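Local coordinates for protein homoserine dehydrogenase (Staphylococcus aureus M1064, PDB 4PG7) that catalyses the NAD(P)-dependent interconversion of L-aspartate semialdehyde and L-homoserine, a hydride-transfer step of the aspartic acid pathway, and carries a C-terminal ACT domain, at residues A[242-248]-A[281-285]; A[376-380]-A[423-427]. All coordinates share one frame; numbering follows the deposited sequence.

Contact 1. Residues A[242-248]-A[281-285]. With LYS (lysine), chain K.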
loop_
_atom_site.group_PDB
_atom_site.type_symbol
_atom_site.label_atom_id
_atom_site.label_comp_id
_atom_site.label_asym_id
_atom_site.label_seq_id
_atom_site.Cartn_x
_atom_site.Cartn_y
_atom_site.Cartn_z
ATOM N N ASP A 242 3.554 9.803 -25.325
ATOM C CA ASP A 242 2.242 10.306 -24.961
ATOM C C ASP A 242 2.238 10.908 -23.542
ATOM O O ASP A 242 1.294 11.577 -23.183
ATOM C CB ASP A 242 1.182 9.190 -25.009
ATOM C CG ASP A 242 0.970 8.610 -26.413
ATOM O OD1 ASP A 242 1.143 9.346 -27.416
ATOM O OD2 ASP A 242 0.600 7.406 -26.495
ATOM N N VAL A 243 3.261 10.662 -22.731
ATOM C CA VAL A 243 3.295 11.212 -21.377
ATOM C C VAL A 243 3.838 12.635 -21.423
ATOM O O VAL A 243 5.004 12.842 -21.680
ATOM C CB VAL A 243 4.159 10.376 -20.417
ATOM C CG1 VAL A 243 4.133 10.968 -19.004
ATOM C CG2 VAL A 243 3.676 8.936 -20.385
ATOM N N LYS A 244 2.988 13.614 -21.158
ATOM C CA LYS A 244 3.441 14.997 -21.092
ATOM C C LYS A 244 4.372 15.117 -19.906
ATOM O O LYS A 244 3.969 14.830 -18.784
ATOM C CB LYS A 244 2.243 15.948 -20.951
ATOM C CG LYS A 244 1.329 15.945 -22.176
ATOM C CD LYS A 244 0.137 16.876 -21.986
ATOM C CE LYS A 244 -0.664 17.055 -23.271
ATOM N NZ LYS A 244 -1.258 15.774 -23.755
ATOM N N ARG A 245 5.604 15.556 -20.150
ATOM C CA ARG A 245 6.650 15.466 -19.139
ATOM C C ARG A 245 7.405 16.767 -18.923
ATOM O O ARG A 245 7.765 17.443 -19.875
ATOM C CB ARG A 245 7.636 14.400 -19.566
ATOM C CG ARG A 245 8.805 14.206 -18.625
ATOM C CD ARG A 245 9.721 13.116 -19.143
ATOM N NE ARG A 245 10.129 13.373 -20.521
ATOM C CZ ARG A 245 11.052 14.249 -20.903
ATOM N NH1 ARG A 245 11.705 14.995 -20.032
ATOM N NH2 ARG A 245 11.325 14.382 -22.188
ATOM N N ARG A 246 7.605 17.112 -17.656
ATOM C CA ARG A 246 8.490 18.190 -17.245
ATOM C C ARG A 246 9.187 17.740 -15.964
ATOM O O ARG A 246 8.550 17.181 -15.065
ATOM C CB ARG A 246 7.700 19.483 -16.995
ATOM C CG ARG A 246 8.492 20.570 -16.261
ATOM C CD ARG A 246 7.609 21.722 -15.794
ATOM N NE ARG A 246 7.165 22.559 -16.896
ATOM C CZ ARG A 246 6.125 23.394 -16.873
ATOM N NH1 ARG A 246 5.342 23.523 -15.804
ATOM N NH2 ARG A 246 5.845 24.093 -17.966
ATOM N N GLY A 247 10.481 18.003 -15.865
ATOM C CA GLY A 247 11.278 17.596 -14.720
ATOM C C GLY A 247 11.260 18.636 -13.631
ATOM O O GLY A 247 10.435 19.538 -13.666
ATOM N N ILE A 248 12.206 18.513 -12.698
ATOM C CA ILE A 248 12.283 19.394 -11.538
ATOM C C ILE A 248 13.382 20.441 -11.618
ATOM O O ILE A 248 13.515 21.253 -10.707
ATOM C CB ILE A 248 12.464 18.604 -10.206
ATOM C CG1 ILE A 248 13.750 17.782 -10.195
ATOM C CG2 ILE A 248 11.264 17.703 -9.944
ATOM C CD1 ILE A 248 14.218 17.461 -8.791
ATOM N N ALA A 281 -1.929 11.091 -19.481
ATOM C CA ALA A 281 -0.787 10.745 -18.630
ATOM C C ALA A 281 0.226 11.872 -18.609
ATOM O O ALA A 281 0.483 12.481 -19.631
ATOM C CB ALA A 281 -0.134 9.477 -19.131
ATOM N N SER A 282 0.807 12.133 -17.434
ATOM C CA SER A 282 1.770 13.213 -17.269
ATOM C C SER A 282 2.724 12.993 -16.111
ATOM O O SER A 282 2.447 12.236 -15.181
ATOM C CB SER A 282 1.047 14.543 -17.040
ATOM O OG SER A 282 0.137 14.444 -15.953
ATOM N N VAL A 283 3.844 13.692 -16.187
ATOM C CA VAL A 283 4.800 13.781 -15.113
ATOM C C VAL A 283 5.179 15.246 -15.041
ATOM O O VAL A 283 5.654 15.794 -16.031
ATOM C CB VAL A 283 6.064 12.977 -15.434
ATOM C CG1 VAL A 283 7.135 13.221 -14.386
ATOM C CG2 VAL A 283 5.748 11.502 -15.495
ATOM N N GLU A 284 4.995 15.882 -13.891
ATOM C CA GLU A 284 5.453 17.256 -13.735
ATOM C C GLU A 284 5.413 17.741 -12.298
ATOM O O GLU A 284 4.716 17.168 -11.451
ATOM C CB GLU A 284 4.644 18.209 -14.624
ATOM C CG GLU A 284 3.194 18.279 -14.267
ATOM C CD GLU A 284 2.387 19.052 -15.305
ATOM O OE1 GLU A 284 2.763 20.193 -15.668
ATOM O OE2 GLU A 284 1.361 18.510 -15.723
ATOM N N PRO A 285 6.164 18.815 -12.014
ATOM C CA PRO A 285 6.076 19.470 -10.705
ATOM C C PRO A 285 4.657 19.937 -10.423
ATOM O O PRO A 285 4.020 20.542 -11.285
ATOM C CB PRO A 285 7.029 20.664 -10.841
ATOM C CG PRO A 285 7.952 20.302 -11.942
ATOM C CD PRO A 285 7.171 19.444 -12.886
HETATM N N LYS K . 13.668 29.775 -12.772
HETATM C CA LYS K . 13.079 29.213 -14.034
HETATM C C LYS K . 12.138 30.192 -14.730
HETATM O O LYS K . 11.206 29.777 -15.444
HETATM C CB LYS K . 12.332 27.911 -13.737
HETATM C CG LYS K . 12.009 27.092 -14.970
HETATM C CD LYS K . 10.545 26.691 -15.036
HETATM C CE LYS K . 10.266 26.005 -16.354
HETATM N NZ LYS K . 8.847 25.586 -16.512
HETATM O OXT LYS K . 12.313 31.413 -14.602
HETATM O O HOH W 1 -1.301 11.228 -22.225
HETATM O O HOH W 2 -1.451 14.422 -20.885
HETATM O O HOH W 3 4.527 21.452 -14.050
#
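The carbonyl oxygen of Ala281 is gripped twice: Lys244 N donates to Ala281 O at 3.1 Å, tilted out of the carbonyl plane, and a water donates to Ala281 O and accepts from Lys244 NZ. The lysine chain runs extended and bends only at its last torsion (chi4 62°), which brings the ammonium back to that water. Two straighter bonds continue the pairing, Val283 N to Lys244 O at 2.8 Å and Arg246 N to Val283 O at 2.9 Å. Between them, Arg245 turns its side chain to the face of Val283, while Lys244 and Ser282 share the other.

Beta-branched and small residues suit the buried side. Val243 CG1 meets Val283 CG2 at 3.9 Å and Val243 CG2 meets Ala281 CB, with helix 220-234 covering this apolar patch through Val226 and Val227. Farther along, Arg246 CD rests on Pro285 CD at 3.7 Å, the arginine chain roughly perpendicular to the proline side chain. Pro285 has no N-H to give Arg246 O, the next acceptor in the pairing, and lays its CD against that oxygen instead. A second water joins Arg246 NH1, Glu284 OE1 and Pro285 O, so the opposite charges are linked through solvent rather than directly. NH1 also bonds Val440 O, which helps fix the guanidinium. Over one face of that group, toward its rim, lies NZ of the bound lysine, 3.5 Å from Arg246 NE. The short parallel strand pairing thus carries Arg246 from the sheet of the homoserine dehydrogenase domain into the lysine pocket.

Contact 2. Residues A[376-380]-A[423-427]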
loop_
_atom_site.group_PDB
_atom_site.type_symbol
_atom_site.label_atom_id
_atom_site.label_comp_id
_atom_site.label_asym_id
_atom_site.label_seq_id
_atom_site.Cartn_x
_atom_site.Cartn_y
_atom_site.Cartn_z
ATOM N N ASN A 376 -6.956 22.374 -11.236
ATOM C CA ASN A 376 -6.469 23.452 -10.414
ATOM C C ASN A 376 -5.050 23.794 -10.831
ATOM O O ASN A 376 -4.274 22.914 -11.237
ATOM C CB ASN A 376 -6.496 23.049 -8.951
ATOM C CG ASN A 376 -7.736 22.264 -8.599
ATOM O OD1 ASN A 376 -8.850 22.709 -8.850
ATOM N ND2 ASN A 376 -7.548 21.074 -8.060
ATOM N N PHE A 377 -4.705 25.068 -10.706
ATOM C CA PHE A 377 -3.431 25.546 -11.269
ATOM C C PHE A 377 -2.739 26.533 -10.368
ATOM O O PHE A 377 -3.388 27.338 -9.700
ATOM C CB PHE A 377 -3.701 26.185 -12.618
ATOM C CG PHE A 377 -4.318 25.250 -13.618
ATOM C CD1 PHE A 377 -3.511 24.489 -14.451
ATOM C CD2 PHE A 377 -5.715 25.129 -13.727
ATOM C CE1 PHE A 377 -4.083 23.619 -15.383
ATOM C CE2 PHE A 377 -6.289 24.273 -14.659
ATOM C CZ PHE A 377 -5.467 23.520 -15.484
ATOM N N PHE A 378 -1.411 26.506 -10.428
ATOM C CA PHE A 378 -0.546 27.465 -9.758
ATOM C C PHE A 378 0.146 28.239 -10.865
ATOM O O PHE A 378 0.862 27.664 -11.655
ATOM C CB PHE A 378 0.495 26.708 -8.938
ATOM C CG PHE A 378 1.600 27.553 -8.354
ATOM C CD1 PHE A 378 1.381 28.361 -7.263
ATOM C CD2 PHE A 378 2.897 27.432 -8.821
ATOM C CE1 PHE A 378 2.427 29.083 -6.677
ATOM C CE2 PHE A 378 3.937 28.145 -8.242
ATOM C CZ PHE A 378 3.700 28.966 -7.158
ATOM N N VAL A 379 -0.097 29.535 -10.921
ATOM C CA VAL A 379 0.342 30.361 -12.033
ATOM C C VAL A 379 1.274 31.445 -11.497
ATOM O O VAL A 379 0.895 32.179 -10.594
ATOM C CB VAL A 379 -0.851 31.058 -12.717
ATOM C CG1 VAL A 379 -0.351 31.875 -13.903
ATOM C CG2 VAL A 379 -1.887 30.047 -13.181
ATOM N N VAL A 380 2.473 31.548 -12.064
ATOM C CA VAL A 380 3.445 32.582 -11.693
ATOM C C VAL A 380 3.578 33.597 -12.819
ATOM O O VAL A 380 3.820 33.211 -13.973
ATOM C CB VAL A 380 4.825 31.971 -11.461
ATOM C CG1 VAL A 380 5.812 33.044 -11.026
ATOM C CG2 VAL A 380 4.741 30.881 -10.408
ATOM N N GLU A 423 -11.744 24.462 -15.987
ATOM C CA GLU A 423 -11.834 23.363 -16.951
ATOM C C GLU A 423 -10.497 23.154 -17.647
ATOM O O GLU A 423 -10.139 22.025 -17.994
ATOM C CB GLU A 423 -12.949 23.636 -17.993
ATOM C CG GLU A 423 -13.622 22.380 -18.537
ATOM N N SER A 424 -9.736 24.228 -17.847
ATOM C CA SER A 424 -8.406 24.109 -18.451
ATOM C C SER A 424 -7.458 25.212 -17.998
ATOM O O SER A 424 -7.863 26.142 -17.304
ATOM C CB SER A 424 -8.545 24.128 -19.975
ATOM O OG SER A 424 -9.467 25.127 -20.340
ATOM N N SER A 425 -6.190 25.080 -18.371
ATOM C CA SER A 425 -5.166 26.056 -18.000
ATOM C C SER A 425 -5.574 27.462 -18.419
ATOM O O SER A 425 -5.978 27.672 -19.546
ATOM C CB SER A 425 -3.816 25.710 -18.607
ATOM O OG SER A 425 -2.825 26.671 -18.242
ATOM N N PRO A 426 -5.488 28.429 -17.487
ATOM C CA PRO A 426 -5.708 29.818 -17.827
ATOM C C PRO A 426 -4.480 30.520 -18.419
ATOM O O PRO A 426 -4.473 31.751 -18.520
ATOM C CB PRO A 426 -6.032 30.437 -16.468
ATOM C CG PRO A 426 -5.169 29.683 -15.545
ATOM C CD PRO A 426 -5.147 28.280 -16.065
ATOM N N GLU A 427 -3.439 29.773 -18.762
ATOM C CA GLU A 427 -2.185 30.379 -19.209
ATOM C C GLU A 427 -2.362 31.275 -20.450
ATOM O O GLU A 427 -1.871 32.392 -20.471
ATOM C CB GLU A 427 -1.104 29.309 -19.462
ATOM C CG GLU A 427 0.139 29.853 -20.146
ATOM C CD GLU A 427 1.362 28.956 -20.033
ATOM O OE1 GLU A 427 1.262 27.814 -19.535
ATOM O OE2 GLU A 427 2.451 29.427 -20.448
#
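In the C-terminal ACT domain, a beta-alpha-beta-beta-alpha-beta fold, the turn leading into helix 427-432 lies against one face of the sheet, and strand 375-382 meets it with Phe377 and Val379. Being two apart on the strand, both residues send their side chains toward the turn, whereas the intervening Phe378 packs on helix 253-262.

The Phe377 ring does most of the work. With CG anti to the carbonyl carbon (chi1 -60°), the ring is carried over residues 424-426 and presents one face to two C-H groups. Ser425 CA stands 3.8 Å from the centroid of the Phe377 ring, and Pro426 CD stands 4.2 Å from the same centroid, each 22° off the normal: a pair of CH-pi contacts, displaced toward the rim. A proline suits this place, because its CD hydrogens are polarised by the adjoining nitrogen and its ring is rigid. Phenylalanine suits the other side by offering a broad apolar face, which Leu422 and Val440 help to enclose. The backbone of the turn also comes close, Phe377 CZ lying 3.4 Å from Ser425 N.

Beyond the ring, Val379 CG2 touches Pro426 CG at 4.1 Å, the two side chains passing alongside one another with opposite headings; Leu399 also packs on the proline. Pro426 holds the N-cap position, where the absence of an N-H costs the helix nothing. Ser425, its OG anti to its own nitrogen, closes an ST turn at the helix start: Glu427 N donates to Ser425 OG at 3.2 Å, with an N-H...O angle of 156°.

How the contacts relate
The two contacts follow one another along the chain, contact 1 closing before contact 2 opens, and their centres lie about 16 Å apart with nearest atoms about 6 Å apart and not touching. Strand 436-444 joins them: it runs parallel to strand 278-289 of contact 1 and antiparallel to strand 375-382 of contact 2, so one mixed sheet continues from the homoserine dehydrogenase domain into the ACT domain. The same strand supplies Asp438 and Lys439 to the lysine pocket, while 242-248 supplies Arg246. The bound lysine therefore sits where the two domains meet, an arrangement consistent with ligand binding by ACT domains in amino acid metabolism.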